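Local structure of EmGH1 (Erythrobacter marinus, 5Z87) at residues A169-G173 and F390-A396. The protein probably hydrolyses beta-glucosides as a beta-glucosidase of glycosyl hydrolase family 3. Numbering follows the deposited sequence.
Sequences ARSRG and FADPALA
Ser171 meets the first turn of helix 393-399 with its side chain and the residues just before that helix with its carbonyl. Asp392 N donates to Ser171 O at 3.0 Å, with the donor nitrogen tilted 29° from the carbonyl plane. Beside this bond, Ser171 OG lies against the backbone of Ala396, 3.2 Å from its CA. The Ala396 methyl points into the contact. It touches both Ser171 and the aliphatic part of Arg172, with Arg172 CG 3.7 Å from Ala396 CB. At the other end, Ala391 CB packs on the Gly173 backbone, 3.6 Å from its CA. Gly173 CA also makes a CA-H...O contact of 3.4 Å with Phe390 O. That oxygen accepts from two waters: one bridges it to Arg170 O and Arg170 NE, the other to Gly173 O.

Both backbones are shaped by helix ends. Gly173, with positive phi, is the C-prime residue of the Schellman motif closing helix 155-171. Asp392 is the N-cap of helix 393-399; its CG swings away from the backbone N (chi1 -171°), and OD1 accepts a weak capping bond from Leu395 N. Ser171 OG turns back on its own helix, where its one proton is shared between Lys167 O, the stronger partner, and Glu168 O. The guanidinium groups are held by other parts of the chain, Arg170 NH1 by Cys383 O and Arg172 NE by Asn104 OD1. Helix 101-116 flanks Ala391 and Pro393.

The contact thus joins the C-terminal end of helix 155-171, within the family 3 N-terminal domain, to the start of helix 393-399. One direct backbone bond and two bridging waters supply its polar links, and small side chains allow close backbone approach.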
ATOM      1  N   ALA A 169      34.981 -16.722  -0.393  1.00 28.08           N
ATOM      2  CA  ALA A 169      34.962 -15.821   0.755  1.00 27.06           C
ATOM      3  C   ALA A 169      35.870 -16.335   1.873  1.00 25.46           C
ATOM      4  O   ALA A 169      36.685 -15.584   2.417  1.00 20.47           O
ATOM      5  CB  ALA A 169      33.523 -15.639   1.256  1.00 25.03           C
ATOM      6  N   ARG A 170      35.741 -17.615   2.225  1.00 22.99           N
ATOM      7  CA  ARG A 170      36.504 -18.158   3.346  1.00 25.84           C
ATOM      8  C   ARG A 170      38.001 -18.172   3.037  1.00 29.33           C
ATOM      9  O   ARG A 170      38.824 -17.834   3.896  1.00 25.90           O
ATOM     10  CB  ARG A 170      35.985 -19.559   3.687  1.00 21.48           C
ATOM     11  CG  ARG A 170      36.471 -20.116   5.023  1.00 23.42           C
ATOM     12  CD  ARG A 170      36.052 -19.219   6.186  1.00 36.68           C
ATOM     13  NE  ARG A 170      36.770 -19.515   7.424  1.00 31.08           N
ATOM     14  CZ  ARG A 170      36.285 -20.272   8.405  1.00 32.22           C
ATOM     15  NH1 ARG A 170      37.003 -20.499   9.500  1.00 34.51           N
ATOM     16  NH2 ARG A 170      35.080 -20.809   8.289  1.00 28.61           N
ATOM     17  N   SER A 171      38.372 -18.516   1.805  1.00 23.45           N
ATOM     18  CA  SER A 171      39.781 -18.487   1.428  1.00 31.99           C
ATOM     19  C   SER A 171      40.369 -17.085   1.516  1.00 26.66           C
ATOM     20  O   SER A 171      41.585 -16.942   1.688  1.00 27.92           O
ATOM     21  CB  SER A 171      39.962 -19.045   0.010  1.00 23.37           C
ATOM     22  OG  SER A 171      39.491 -18.115  -0.949  1.00 28.58           O
ATOM     23  N   ARG A 172      39.545 -16.049   1.410  1.00 27.55           N
ATOM     24  CA  ARG A 172      40.011 -14.669   1.523  1.00 26.69           C
ATOM     25  C   ARG A 172      39.862 -14.113   2.938  1.00 23.58           C
ATOM     26  O   ARG A 172      40.075 -12.916   3.152  1.00 26.42           O
ATOM     27  CB  ARG A 172      39.274 -13.774   0.515  1.00 27.19           C
ATOM     28  CG  ARG A 172      39.577 -14.121  -0.952  1.00 33.22           C
ATOM     29  CD  ARG A 172      38.636 -13.426  -1.945  1.00 20.31           C
ATOM     30  NE  ARG A 172      38.904 -11.995  -2.020  1.00 24.21           N
ATOM     31  CZ  ARG A 172      38.838 -11.277  -3.135  1.00 24.63           C
ATOM     32  NH1 ARG A 172      38.493 -11.853  -4.287  1.00 25.58           N
ATOM     33  NH2 ARG A 172      39.119  -9.981  -3.100  1.00 23.67           N
ATOM     34  N   GLY A 173      39.509 -14.947   3.908  1.00 22.63           N
ATOM     35  CA  GLY A 173      39.495 -14.519   5.287  1.00 26.03           C
ATOM     36  C   GLY A 173      38.142 -14.147   5.843  1.00 25.19           C
ATOM     37  O   GLY A 173      38.055 -13.791   7.020  1.00 29.37           O
ATOM     38  N   PHE A 390      43.608 -17.919   9.596  1.00 25.85           N
ATOM     39  CA  PHE A 390      42.693 -16.814   9.332  1.00 29.83           C
ATOM     40  C   PHE A 390      42.211 -16.799   7.882  1.00 30.23           C
ATOM     41  O   PHE A 390      41.074 -16.394   7.617  1.00 30.91           O
ATOM     42  CB  PHE A 390      43.366 -15.489   9.673  1.00 28.75           C
ATOM     43  CG  PHE A 390      43.867 -15.414  11.080  1.00 32.71           C
ATOM     44  CD1 PHE A 390      43.079 -15.849  12.137  1.00 35.89           C
ATOM     45  CD2 PHE A 390      45.133 -14.909  11.352  1.00 27.04           C
ATOM     46  CE1 PHE A 390      43.540 -15.773  13.445  1.00 32.57           C
ATOM     47  CE2 PHE A 390      45.602 -14.827  12.650  1.00 26.35           C
ATOM     48  CZ  PHE A 390      44.806 -15.262  13.702  1.00 28.94           C
ATOM     49  N   ALA A 391      43.045 -17.238   6.947  1.00 28.52           N
ATOM     50  CA  ALA A 391      42.795 -17.144   5.509  1.00 23.92           C
ATOM     51  C   ALA A 391      43.803 -18.049   4.804  1.00 28.40           C
ATOM     52  O   ALA A 391      44.579 -18.758   5.455  1.00 31.37           O
ATOM     53  CB  ALA A 391      42.892 -15.697   5.032  1.00 27.68           C
ATOM     54  N   ASP A 392      43.802 -18.014   3.470  1.00 23.42           N
ATOM     55  CA  ASP A 392      44.618 -18.915   2.652  1.00 29.14           C
ATOM     56  C   ASP A 392      44.907 -18.220   1.336  1.00 32.77           C
ATOM     57  O   ASP A 392      44.200 -18.423   0.338  1.00 30.72           O
ATOM     58  CB  ASP A 392      43.926 -20.254   2.405  1.00 29.46           C
ATOM     59  CG  ASP A 392      44.846 -21.282   1.733  1.00 36.83           C
ATOM     60  OD1 ASP A 392      45.868 -20.889   1.131  1.00 29.99           O
ATOM     61  OD2 ASP A 392      44.541 -22.491   1.806  1.00 33.16           O
ATOM     62  N   PRO A 393      45.963 -17.409   1.284  1.00 32.57           N
ATOM     63  CA  PRO A 393      46.172 -16.559   0.100  1.00 27.98           C
ATOM     64  C   PRO A 393      46.282 -17.325  -1.206  1.00 31.51           C
ATOM     65  O   PRO A 393      45.778 -16.850  -2.232  1.00 36.40           O
ATOM     66  CB  PRO A 393      47.469 -15.810   0.445  1.00 30.19           C
ATOM     67  CG  PRO A 393      47.478 -15.779   1.953  1.00 25.28           C
ATOM     68  CD  PRO A 393      46.885 -17.084   2.385  1.00 22.97           C
ATOM     69  N   ALA A 394      46.905 -18.504  -1.205  1.00 36.97           N
ATOM     70  CA  ALA A 394      47.160 -19.181  -2.474  1.00 39.75           C
ATOM     71  C   ALA A 394      45.908 -19.870  -2.997  1.00 30.46           C
ATOM     72  O   ALA A 394      45.639 -19.838  -4.202  1.00 33.92           O
ATOM     73  CB  ALA A 394      48.314 -20.181  -2.329  1.00 32.62           C
ATOM     74  N   LEU A 395      45.142 -20.504  -2.111  1.00 35.70           N
ATOM     75  CA  LEU A 395      43.843 -21.033  -2.504  1.00 35.48           C
ATOM     76  C   LEU A 395      42.918 -19.920  -2.973  1.00 29.71           C
ATOM     77  O   LEU A 395      42.204 -20.079  -3.968  1.00 34.08           O
ATOM     78  CB  LEU A 395      43.205 -21.790  -1.340  1.00 33.93           C
ATOM     79  CG  LEU A 395      41.805 -22.330  -1.639  1.00 37.58           C
ATOM     80  CD1 LEU A 395      41.876 -23.335  -2.795  1.00 29.51           C
ATOM     81  CD2 LEU A 395      41.153 -22.941  -0.386  1.00 26.64           C
ATOM     82  N   ALA A 396      42.911 -18.790  -2.265  1.00 25.44           N
ATOM     83  CA  ALA A 396      42.108 -17.646  -2.688  1.00 29.20           C
ATOM     84  C   ALA A 396      42.414 -17.255  -4.130  1.00 35.72           C
ATOM     85  O   ALA A 396      41.518 -16.832  -4.869  1.00 29.75           O
ATOM     86  CB  ALA A 396      42.354 -16.451  -1.759  1.00 26.08           C
TER
HETATM   87  O   HOH W   1      38.987 -17.984   6.739  1.00 28.52           O
HETATM   88  O   HOH W   2      39.683 -14.502   9.362  1.00 21.39           O